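Side-chain contacts in glutamine aminotransferase class-II domain protein (Ruegeria pomeroyi, PDB 3MDN), which probably hydrolyses glutamine to release ammonia, as other class-II glutamine amidotransferases of the Ntn hydrolase clan do: residues 4-9 / 197-202; 60-63 / 68-71; 222-227 / 243-248. All blocks are in the same frame, centred on the assembly; numbering follows the deposited sequence.

Contact 1 of 3, residues 4-9 / 197-202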
ATOM      1  N   CYS D   4      17.076   6.668 -12.217  1.00 48.30           N
ATOM      2  CA  CYS D   4      17.144   5.707 -11.084  1.00 48.42           C
ATOM      3  C   CYS D   4      18.010   6.248  -9.930  1.00 47.21           C
ATOM      4  O   CYS D   4      18.689   5.490  -9.229  1.00 47.50           O
ATOM      5  CB  CYS D   4      17.631   4.332 -11.567  1.00 48.59           C
ATOM      6  SG  CYS D   4      17.259   2.949 -10.402  1.00 53.72           S
ATOM      7  N   ARG D   5      17.958   7.564  -9.727  1.00 45.65           N
ATOM      8  CA  ARG D   5      18.722   8.227  -8.669  1.00 43.48           C
ATOM      9  C   ARG D   5      18.918   7.403  -7.379  1.00 42.06           C
ATOM     10  O   ARG D   5      17.950   6.953  -6.760  1.00 41.76           O
ATOM     11  CB  ARG D   5      18.068   9.567  -8.323  1.00 43.82           C
ATOM     12  N   TRP D   6      20.172   7.207  -6.983  1.00 39.37           N
ATOM     13  CA  TRP D   6      20.479   6.798  -5.613  1.00 36.96           C
ATOM     14  C   TRP D   6      21.429   7.768  -4.885  1.00 35.04           C
ATOM     15  O   TRP D   6      22.131   8.562  -5.526  1.00 33.85           O
ATOM     16  CB  TRP D   6      20.941   5.344  -5.533  1.00 37.26           C
ATOM     17  CG  TRP D   6      22.250   4.921  -6.238  1.00 40.95           C
ATOM     18  CD1 TRP D   6      22.363   4.118  -7.348  1.00 44.04           C
ATOM     19  CD2 TRP D   6      23.608   5.199  -5.816  1.00 40.20           C
ATOM     20  NE1 TRP D   6      23.696   3.892  -7.648  1.00 45.15           N
ATOM     21  CE2 TRP D   6      24.476   4.551  -6.731  1.00 42.44           C
ATOM     22  CE3 TRP D   6      24.166   5.920  -4.759  1.00 35.61           C
ATOM     23  CZ2 TRP D   6      25.873   4.622  -6.619  1.00 40.36           C
ATOM     24  CZ3 TRP D   6      25.549   5.983  -4.651  1.00 35.77           C
ATOM     25  CH2 TRP D   6      26.386   5.351  -5.577  1.00 35.96           C
ATOM     26  N   ALA D   7      21.424   7.715  -3.551  1.00 31.92           N
ATOM     27  CA  ALA D   7      22.346   8.501  -2.740  1.00 29.88           C
ATOM     28  C   ALA D   7      22.788   7.758  -1.483  1.00 28.27           C
ATOM     29  O   ALA D   7      21.996   7.035  -0.863  1.00 28.21           O
ATOM     30  CB  ALA D   7      21.736   9.840  -2.375  1.00 29.83           C
ATOM     31  N   ALA D   8      24.053   7.941  -1.115  1.00 25.57           N
ATOM     32  CA  ALA D   8      24.629   7.313   0.070  1.00 24.78           C
ATOM     33  C   ALA D   8      25.389   8.334   0.908  1.00 24.59           C
ATOM     34  O   ALA D   8      25.913   9.322   0.385  1.00 24.99           O
ATOM     35  CB  ALA D   8      25.542   6.130  -0.311  1.00 23.29           C
ATOM     36  N   TYR D   9      25.479   8.081   2.208  1.00 24.44           N
ATOM     37  CA  TYR D   9      26.102   9.031   3.105  1.00 24.02           C
ATOM     38  C   TYR D   9      26.952   8.340   4.162  1.00 24.57           C
ATOM     39  O   TYR D   9      26.576   7.299   4.682  1.00 24.09           O
ATOM     40  CB  TYR D   9      25.045   9.941   3.726  1.00 23.04           C
ATOM     41  CG  TYR D   9      25.625  10.956   4.687  1.00 22.09           C
ATOM     42  CD1 TYR D   9      26.197  12.133   4.223  1.00 21.74           C
ATOM     43  CD2 TYR D   9      25.605  10.730   6.077  1.00 21.48           C
ATOM     44  CE1 TYR D   9      26.754  13.088   5.111  1.00 21.75           C
ATOM     45  CE2 TYR D   9      26.174  11.675   6.974  1.00 22.79           C
ATOM     46  CZ  TYR D   9      26.751  12.849   6.459  1.00 20.98           C
ATOM     47  OH  TYR D   9      27.276  13.785   7.306  1.00 22.31           O
ATOM     48  N   LEU D 197      31.818   2.656   3.814  1.00 24.83           N
ATOM     49  CA  LEU D 197      30.864   2.786   2.728  1.00 25.17           C
ATOM     50  C   LEU D 197      31.645   2.539   1.430  1.00 25.35           C
ATOM     51  O   LEU D 197      32.746   3.073   1.266  1.00 24.98           O
ATOM     52  CB  LEU D 197      30.248   4.190   2.716  1.00 25.64           C
ATOM     53  CG  LEU D 197      29.456   4.554   1.449  1.00 27.89           C
ATOM     54  CD1 LEU D 197      28.246   3.615   1.336  1.00 24.65           C
ATOM     55  CD2 LEU D 197      28.983   6.038   1.444  1.00 27.98           C
ATOM     56  N   TYR D 198      31.083   1.739   0.529  1.00 23.56           N
ATOM     57  CA  TYR D 198      31.757   1.376  -0.716  1.00 23.57           C
ATOM     58  C   TYR D 198      30.909   1.811  -1.892  1.00 23.78           C
ATOM     59  O   TYR D 198      29.683   1.893  -1.786  1.00 22.23           O
ATOM     60  CB  TYR D 198      31.921  -0.145  -0.840  1.00 23.90           C
ATOM     61  CG  TYR D 198      32.786  -0.766   0.225  1.00 24.38           C
ATOM     62  CD1 TYR D 198      32.210  -1.376   1.335  1.00 24.76           C
ATOM     63  CD2 TYR D 198      34.183  -0.689   0.147  1.00 25.77           C
ATOM     64  CE1 TYR D 198      32.996  -1.944   2.328  1.00 25.46           C
ATOM     65  CE2 TYR D 198      34.988  -1.268   1.148  1.00 28.10           C
ATOM     66  CZ  TYR D 198      34.381  -1.894   2.222  1.00 24.42           C
ATOM     67  OH  TYR D 198      35.139  -2.432   3.231  1.00 25.76           O
ATOM     68  N   ALA D 199      31.552   2.027  -3.030  1.00 23.17           N
ATOM     69  CA  ALA D 199      30.796   2.179  -4.246  1.00 24.18           C
ATOM     70  C   ALA D 199      31.670   1.740  -5.391  1.00 24.25           C
ATOM     71  O   ALA D 199      32.874   1.920  -5.357  1.00 24.80           O
ATOM     72  CB  ALA D 199      30.351   3.639  -4.429  1.00 24.34           C
ATOM     73  N   ALA D 200      31.069   1.146  -6.402  1.00 24.69           N
ATOM     74  CA  ALA D 200      31.844   0.682  -7.550  1.00 25.34           C
ATOM     75  C   ALA D 200      31.084   1.057  -8.806  1.00 24.91           C
ATOM     76  O   ALA D 200      29.881   1.240  -8.776  1.00 25.00           O
ATOM     77  CB  ALA D 200      32.071  -0.836  -7.477  1.00 24.81           C
ATOM     78  N   ARG D 201      31.813   1.209  -9.896  1.00 25.02           N
ATOM     79  CA  ARG D 201      31.239   1.533 -11.198  1.00 24.38           C
ATOM     80  C   ARG D 201      31.985   0.730 -12.231  1.00 23.95           C
ATOM     81  O   ARG D 201      33.226   0.740 -12.258  1.00 22.69           O
ATOM     82  CB  ARG D 201      31.338   3.038 -11.496  1.00 24.07           C
ATOM     83  CG  ARG D 201      30.731   3.474 -12.826  1.00 24.07           C
ATOM     84  CD  ARG D 201      30.965   4.976 -13.052  1.00 23.06           C
ATOM     85  NE  ARG D 201      30.309   5.493 -14.249  1.00 23.65           N
ATOM     86  CZ  ARG D 201      30.581   6.675 -14.795  1.00 25.23           C
ATOM     87  NH1 ARG D 201      31.523   7.451 -14.259  1.00 25.17           N
ATOM     88  NH2 ARG D 201      29.928   7.072 -15.884  1.00 22.76           N
ATOM     89  N   TYR D 202      31.222   0.005 -13.056  1.00 24.04           N
ATOM     90  CA  TYR D 202      31.805  -0.851 -14.080  1.00 23.95           C
ATOM     91  C   TYR D 202      30.811  -1.124 -15.215  1.00 23.39           C
ATOM     92  O   TYR D 202      29.614  -1.159 -14.999  1.00 23.28           O
ATOM     93  CB  TYR D 202      32.259  -2.182 -13.441  1.00 25.42           C
ATOM     94  CG  TYR D 202      32.570  -3.236 -14.482  1.00 26.63           C
ATOM     95  CD1 TYR D 202      33.766  -3.193 -15.208  1.00 28.37           C
ATOM     96  CD2 TYR D 202      31.630  -4.196 -14.813  1.00 25.42           C
ATOM     97  CE1 TYR D 202      34.036  -4.122 -16.208  1.00 28.37           C
ATOM     98  CE2 TYR D 202      31.884  -5.134 -15.795  1.00 26.32           C
ATOM     99  CZ  TYR D 202      33.099  -5.091 -16.490  1.00 29.14           C
ATOM    100  OH  TYR D 202      33.352  -6.038 -17.473  1.00 29.78           O
TER

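Contact 2 of 3, residues 60-63 / 68-71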
ATOM      1  N   TYR D  60      13.833   0.239   5.061  1.00 35.17           N
ATOM      2  CA  TYR D  60      12.482   0.700   4.753  1.00 36.51           C
ATOM      3  C   TYR D  60      12.341   0.721   3.245  1.00 38.48           C
ATOM      4  O   TYR D  60      13.129   1.359   2.551  1.00 38.56           O
ATOM      5  CB  TYR D  60      12.189   2.106   5.328  1.00 35.78           C
ATOM      6  CG  TYR D  60      10.739   2.571   5.119  1.00 35.77           C
ATOM      7  CD1 TYR D  60      10.207   2.722   3.830  1.00 35.65           C
ATOM      8  CD2 TYR D  60       9.903   2.841   6.199  1.00 34.35           C
ATOM      9  CE1 TYR D  60       8.898   3.130   3.625  1.00 33.14           C
ATOM     10  CE2 TYR D  60       8.582   3.260   6.001  1.00 34.04           C
ATOM     11  CZ  TYR D  60       8.088   3.396   4.709  1.00 34.39           C
ATOM     12  OH  TYR D  60       6.786   3.792   4.495  1.00 33.32           O
ATOM     13  N   ARG D  61      11.340   0.012   2.741  1.00 40.32           N
ATOM     14  CA  ARG D  61      11.043  -0.002   1.315  1.00 42.96           C
ATOM     15  C   ARG D  61       9.572  -0.303   1.004  1.00 43.99           C
ATOM     16  O   ARG D  61       8.934  -1.153   1.624  1.00 43.46           O
ATOM     17  CB  ARG D  61      11.949  -0.970   0.570  1.00 43.34           C
ATOM     18  CG  ARG D  61      12.190  -2.268   1.272  1.00 46.25           C
ATOM     19  CD  ARG D  61      13.305  -3.042   0.582  1.00 49.91           C
ATOM     20  NE  ARG D  61      13.109  -4.467   0.814  1.00 53.60           N
ATOM     21  CZ  ARG D  61      13.670  -5.446   0.114  1.00 54.18           C
ATOM     22  NH1 ARG D  61      14.479  -5.174  -0.893  1.00 53.96           N
ATOM     23  NH2 ARG D  61      13.403  -6.711   0.430  1.00 53.91           N
ATOM     24  N   ASP D  62       9.062   0.416   0.020  1.00 45.64           N
ATOM     25  CA  ASP D  62       7.677   0.348  -0.341  1.00 47.20           C
ATOM     26  C   ASP D  62       7.621   0.720  -1.804  1.00 48.19           C
ATOM     27  O   ASP D  62       8.633   1.157  -2.354  1.00 47.92           O
ATOM     28  CB  ASP D  62       6.905   1.368   0.480  1.00 47.44           C
ATOM     29  CG  ASP D  62       5.559   0.859   0.906  1.00 47.93           C
ATOM     30  OD1 ASP D  62       4.987   0.029   0.162  1.00 49.04           O
ATOM     31  OD2 ASP D  62       5.085   1.281   1.985  1.00 48.89           O
ATOM     32  N   VAL D  63       6.454   0.569  -2.434  1.00 49.46           N
ATOM     33  CA  VAL D  63       6.319   0.922  -3.854  1.00 50.57           C
ATOM     34  C   VAL D  63       5.798   2.345  -4.061  1.00 51.55           C
ATOM     35  O   VAL D  63       5.392   2.720  -5.161  1.00 51.61           O
ATOM     36  CB  VAL D  63       5.459  -0.097  -4.636  1.00 50.55           C
ATOM     37  CG1 VAL D  63       6.210  -1.426  -4.806  1.00 50.21           C
ATOM     38  CG2 VAL D  63       4.090  -0.291  -3.965  1.00 50.91           C
ATOM     39  N   SER D  68       4.565  10.292  -2.000  1.00 48.50           N
ATOM     40  CA  SER D  68       3.242   9.682  -1.754  1.00 46.85           C
ATOM     41  C   SER D  68       3.187   8.881  -0.454  1.00 45.13           C
ATOM     42  O   SER D  68       2.119   8.408  -0.062  1.00 44.78           O
ATOM     43  CB  SER D  68       2.816   8.768  -2.906  1.00 47.14           C
ATOM     44  OG  SER D  68       3.043   9.366  -4.167  1.00 48.82           O
ATOM     45  N   ASP D  69       4.341   8.710   0.196  1.00 42.87           N
ATOM     46  CA  ASP D  69       4.419   7.928   1.432  1.00 40.53           C
ATOM     47  C   ASP D  69       4.728   8.808   2.643  1.00 38.58           C
ATOM     48  O   ASP D  69       5.880   9.115   2.896  1.00 37.58           O
ATOM     49  CB  ASP D  69       5.478   6.828   1.305  1.00 40.76           C
ATOM     50  CG  ASP D  69       5.428   5.842   2.449  1.00 40.80           C
ATOM     51  OD1 ASP D  69       4.622   6.045   3.379  1.00 42.74           O
ATOM     52  OD2 ASP D  69       6.177   4.850   2.409  1.00 41.54           O
ATOM     53  N   PRO D  70       3.683   9.214   3.398  1.00 36.87           N
ATOM     54  CA  PRO D  70       3.871  10.018   4.615  1.00 35.16           C
ATOM     55  C   PRO D  70       4.636   9.266   5.725  1.00 33.93           C
ATOM     56  O   PRO D  70       5.247   9.892   6.589  1.00 33.35           O
ATOM     57  CB  PRO D  70       2.442  10.343   5.055  1.00 35.36           C
ATOM     58  CG  PRO D  70       1.597   9.285   4.427  1.00 36.01           C
ATOM     59  CD  PRO D  70       2.268   8.874   3.160  1.00 36.55           C
ATOM     60  N   ASN D  71       4.599   7.939   5.713  1.00 32.32           N
ATOM     61  CA  ASN D  71       5.405   7.191   6.661  1.00 31.69           C
ATOM     62  C   ASN D  71       6.900   7.342   6.350  1.00 31.61           C
ATOM     63  O   ASN D  71       7.696   7.669   7.235  1.00 31.32           O
ATOM     64  CB  ASN D  71       4.995   5.720   6.702  1.00 30.95           C
ATOM     65  CG  ASN D  71       3.571   5.526   7.184  1.00 28.98           C
ATOM     66  OD1 ASN D  71       3.067   6.281   8.014  1.00 26.31           O
ATOM     67  ND2 ASN D  71       2.913   4.511   6.657  1.00 25.35           N
TER

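Contact 3 of 3, residues 222-227 / 243-248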
ATOM      1  N   TRP D 222      30.691  12.455   3.903  1.00 24.46           N
ATOM      2  CA  TRP D 222      30.736  12.224   2.454  1.00 24.12           C
ATOM      3  C   TRP D 222      29.390  11.812   1.858  1.00 24.56           C
ATOM      4  O   TRP D 222      28.697  10.952   2.403  1.00 25.04           O
ATOM      5  CB  TRP D 222      31.732  11.100   2.169  1.00 24.08           C
ATOM      6  CG  TRP D 222      33.154  11.456   2.512  1.00 24.31           C
ATOM      7  CD1 TRP D 222      33.754  11.338   3.724  1.00 24.72           C
ATOM      8  CD2 TRP D 222      34.147  11.979   1.621  1.00 25.11           C
ATOM      9  NE1 TRP D 222      35.053  11.766   3.663  1.00 24.80           N
ATOM     10  CE2 TRP D 222      35.334  12.156   2.378  1.00 24.49           C
ATOM     11  CE3 TRP D 222      34.156  12.308   0.260  1.00 24.43           C
ATOM     12  CZ2 TRP D 222      36.531  12.646   1.812  1.00 25.54           C
ATOM     13  CZ3 TRP D 222      35.374  12.827  -0.310  1.00 23.16           C
ATOM     14  CH2 TRP D 222      36.532  12.973   0.469  1.00 22.03           C
ATOM     15  N   ALA D 223      29.049  12.385   0.711  1.00 25.07           N
ATOM     16  CA  ALA D 223      27.898  11.942  -0.067  1.00 25.26           C
ATOM     17  C   ALA D 223      28.403  11.259  -1.335  1.00 25.87           C
ATOM     18  O   ALA D 223      29.421  11.670  -1.895  1.00 26.36           O
ATOM     19  CB  ALA D 223      26.973  13.127  -0.423  1.00 24.15           C
ATOM     20  N   VAL D 224      27.682  10.239  -1.793  1.00 25.63           N
ATOM     21  CA  VAL D 224      27.956   9.542  -3.040  1.00 25.78           C
ATOM     22  C   VAL D 224      26.591   9.404  -3.722  1.00 27.21           C
ATOM     23  O   VAL D 224      25.632   8.995  -3.104  1.00 26.98           O
ATOM     24  CB  VAL D 224      28.504   8.113  -2.791  1.00 25.79           C
ATOM     25  CG1 VAL D 224      28.982   7.486  -4.099  1.00 23.29           C
ATOM     26  CG2 VAL D 224      29.656   8.132  -1.746  1.00 25.36           C
ATOM     27  N   VAL D 225      26.510   9.717  -4.996  1.00 28.16           N
ATOM     28  CA  VAL D 225      25.237   9.852  -5.655  1.00 29.97           C
ATOM     29  C   VAL D 225      25.347   9.377  -7.103  1.00 32.07           C
ATOM     30  O   VAL D 225      26.450   9.316  -7.676  1.00 31.60           O
ATOM     31  CB  VAL D 225      24.797  11.313  -5.667  1.00 30.06           C
ATOM     32  CG1 VAL D 225      24.536  11.814  -4.267  1.00 28.92           C
ATOM     33  CG2 VAL D 225      25.875  12.170  -6.345  1.00 29.40           C
ATOM     34  N   SER D 226      24.209   9.042  -7.694  1.00 34.40           N
ATOM     35  CA  SER D 226      24.157   8.713  -9.109  1.00 38.13           C
ATOM     36  C   SER D 226      24.156   9.954  -9.991  1.00 41.12           C
ATOM     37  O   SER D 226      24.482   9.860 -11.176  1.00 42.18           O
ATOM     38  CB  SER D 226      22.926   7.867  -9.419  1.00 38.22           C
ATOM     39  OG  SER D 226      21.760   8.525  -8.992  1.00 37.36           O
ATOM     40  N   GLU D 227      23.788  11.114  -9.435  1.00 44.39           N
ATOM     41  CA  GLU D 227      23.817  12.370 -10.196  1.00 47.85           C
ATOM     42  C   GLU D 227      23.878  13.588  -9.280  1.00 49.62           C
ATOM     43  O   GLU D 227      23.129  13.662  -8.314  1.00 50.38           O
ATOM     44  CB  GLU D 227      22.603  12.473 -11.120  1.00 48.41           C
ATOM     45  CG  GLU D 227      21.298  12.050 -10.472  1.00 51.23           C
ATOM     46  CD  GLU D 227      20.092  12.646 -11.167  1.00 54.45           C
ATOM     47  OE1 GLU D 227      19.066  11.929 -11.283  1.00 55.92           O
ATOM     48  OE2 GLU D 227      20.178  13.825 -11.596  1.00 54.41           O
ATOM     49  N   ARG D 243      36.460   1.489 -11.484  1.00 27.03           N
ATOM     50  CA  ARG D 243      36.991   2.043 -10.215  1.00 26.41           C
ATOM     51  C   ARG D 243      36.097   1.685  -9.022  1.00 25.57           C
ATOM     52  O   ARG D 243      34.901   1.539  -9.186  1.00 24.13           O
ATOM     53  CB  ARG D 243      37.100   3.592 -10.281  1.00 26.48           C
ATOM     54  CG  ARG D 243      38.030   4.138 -11.338  1.00 28.15           C
ATOM     55  CD  ARG D 243      39.505   3.841 -11.008  1.00 30.09           C
ATOM     56  NE  ARG D 243      40.062   4.874 -10.143  1.00 31.43           N
ATOM     57  CZ  ARG D 243      41.310   4.892  -9.692  1.00 29.40           C
ATOM     58  NH1 ARG D 243      42.145   3.918  -9.997  1.00 30.79           N
ATOM     59  NH2 ARG D 243      41.720   5.888  -8.933  1.00 28.61           N
HETATM   60  N   MSE D 244      36.697   1.581  -7.838  1.00 25.05           N
HETATM   61  CA  MSE D 244      35.967   1.349  -6.586  1.00 26.44           C
HETATM   62  C   MSE D 244      36.379   2.371  -5.532  1.00 25.85           C
HETATM   63  O   MSE D 244      37.573   2.625  -5.320  1.00 25.71           O
HETATM   64  CB  MSE D 244      36.183  -0.077  -6.044  1.00 26.01           C
HETATM   65  CG  MSE D 244      35.558  -0.308  -4.643  1.00 32.28           C
HETATM   66 SE   MSE D 244      35.433  -2.219  -4.107  1.00 39.84          SE
HETATM   67  CE  MSE D 244      34.399  -2.785  -5.611  1.00 31.52           C
ATOM     68  N   LEU D 245      35.381   2.936  -4.868  1.00 25.21           N
ATOM     69  CA  LEU D 245      35.600   3.972  -3.899  1.00 25.44           C
ATOM     70  C   LEU D 245      35.384   3.360  -2.525  1.00 25.78           C
ATOM     71  O   LEU D 245      34.449   2.570  -2.331  1.00 26.01           O
ATOM     72  CB  LEU D 245      34.562   5.065  -4.123  1.00 25.42           C
ATOM     73  CG  LEU D 245      34.502   6.239  -3.145  1.00 26.19           C
ATOM     74  CD1 LEU D 245      35.766   7.129  -3.332  1.00 23.44           C
ATOM     75  CD2 LEU D 245      33.201   7.049  -3.350  1.00 23.27           C
ATOM     76  N   THR D 246      36.213   3.734  -1.567  1.00 25.52           N
ATOM     77  CA  THR D 246      36.087   3.225  -0.205  1.00 26.12           C
ATOM     78  C   THR D 246      36.132   4.444   0.712  1.00 26.90           C
ATOM     79  O   THR D 246      37.078   5.233   0.643  1.00 27.00           O
ATOM     80  CB  THR D 246      37.265   2.273   0.145  1.00 27.01           C
ATOM     81  OG1 THR D 246      37.189   1.071  -0.651  1.00 27.08           O
ATOM     82  CG2 THR D 246      37.286   1.923   1.655  1.00 25.19           C
ATOM     83  N   ILE D 247      35.095   4.605   1.535  1.00 27.57           N
ATOM     84  CA  ILE D 247      35.038   5.651   2.536  1.00 28.38           C
ATOM     85  C   ILE D 247      34.895   5.049   3.926  1.00 28.94           C
ATOM     86  O   ILE D 247      33.880   4.394   4.252  1.00 28.82           O
ATOM     87  CB  ILE D 247      33.901   6.646   2.267  1.00 28.84           C
ATOM     88  CG1 ILE D 247      34.134   7.333   0.896  1.00 28.93           C
ATOM     89  CG2 ILE D 247      33.899   7.722   3.381  1.00 27.54           C
ATOM     90  CD1 ILE D 247      32.864   7.818   0.237  1.00 31.65           C
ATOM     91  N   GLY D 248      35.922   5.250   4.739  1.00 28.72           N
ATOM     92  CA  GLY D 248      35.941   4.650   6.069  1.00 30.80           C
ATOM     93  C   GLY D 248      36.791   5.439   7.038  1.00 31.90           C
ATOM     94  O   GLY D 248      36.916   6.658   6.925  1.00 31.80           O
TER

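Contact 1 of 3, residues 4-9 / 197-202
A8 and L197 meet methyl to methyl where two beta sheets of the Ntn-type sandwich face each other. The CB of A8 enters the fork of the leucine, 3.9 Å from L197 CD2 and 4.0 Å from L197 CD1, so both branches share one small partner. L197 can offer this fork because its CG lies anti to the backbone N (chi1 167°), and CD2 then also reaches Y9 C at 4.1 Å. The Y9 ring turns off the interface, its OH bonded to the carbonyl O of T12. With CG set between its backbone N and carbonyl carbon (chi1 64°), W6 brings the six-membered end of its indole obliquely to A199, W6 CH2 lying 4.5 Å from A199 CB. W6 NE1 is bonded to S188 OG on strand 185-192 of the same facing sheet, so polar and hydrocarbon parts of the indole both reach across. The axes of strand segments 6-9 and 197-202 come within 8.5 Å at their closest, at 146°, with V224 packed against W6, L197 and A199. No hydrogen bond joins the two segments: the interface here is held by buried apolar surface, and backbone bonding is left to each sheet's own neighbours.

Contact 2 of 3, residues 60-63 / 68-71
Y60 reaches D69 across a short connection of four residues, and its side chain can be followed outward as an example of a phenol meeting a helix cap. From CB the ring is carried toward 68-71 because CG stands anti to the backbone N (chi1 -175°). The near part of the ring has no partner in that segment; contact begins at the far end, where CE1 comes to 3.4 Å from D69 OD2 and CZ to 3.3 Å from the same oxygen. This oxygen sits at the ring edge, close to its plane, while the carboxylate as a whole is turned 45° from the ring. At the tip, Y60 OH donates to D69 OD2 at 2.4 Å, a separation so short that its exact value is doubtful. The hydroxyl also lies 3.4 Å from N71 CB, again at the edge of the ring.

D69 is the N-cap of the following helix: its other oxygen, OD1, accepts weakly from N71 N at 3.0 Å and, also weakly, from L72 N. One carboxylate thus divides its work, OD2 to the tyrosine and OD1 to the first helical amides. D62 OD2 stands 3.8 Å from D69 OD2, with the two carboxylate planes almost perpendicular; such a neighbour would tend to disfavour two full charges, and the phenol and helix start probably ease this.

N71 OD1 accepts from R61 N of a second subunit, while R61 O of this chain is bonded to N71 ND2 of that subunit. Within its own chain, the contact links strand 58-61, an outermost strand of its sheet paired with 47-51, to the first turn of helix 70-78, beside that subunit interface.

Contact 3 of 3, residues 222-227 / 243-248
W222 and I247 bring together the two facing sheets of the Ntn-type beta sandwich, one strand from each. In the first shell, I247 uses both its branches: CG2 lies 3.6 Å from W222 CD1, meeting the indole at a slant, while CD1 sits 4.0 Å from W222 CB and 3.8 Å from V224 CG2. With CG1 beside the backbone N and CG2 anti to it (chi1 -61°), the isoleucine can spread its methyls over both residues. An alanine in its place would remove these outer carbons and would probably open a gap beside W222 CD1, leaving V224 CG2 with L245 as its remaining partner across this contact.

The next shell holds these groups in place. Y215 meets the W222 ring edge-to-face, Y213 packs on W222, V224 and L245, and A252 touches both W222 and I247. V224 is set by its backbone bonding to A8, and strand 243-248 by its place between 197-203 and 251-256. The two strands run at 151° to each other, roughly antiparallel though in different sheets. Toward the other end of the contact, V224 and L245 meet tip to tip, V224 CG2 lying 4.0 Å from L245 CD2.

How the contacts relate
Contacts 1 and 3 are two parts of one sandwich interface, their centres 6 Å apart. Strands 6-10 and 221-225 are neighbours in one sheet, 197-203 and 243-248 in the other; the second pairing includes probable hydrogen bonds from L197 N to I247 O and from L245 N to A199 O, both 2.7 Å. Contact 2 stands apart, its centre 21 Å from that of contact 1 and 25 Å from that of contact 3, at the outer strand of the first sheet and beside a neighbouring subunit. In class-II amidotransferases the nucleophile is an N-terminal cysteine; C4, the first modelled residue, is consistent with this, putting the start of segment 4-9 at the probable active site.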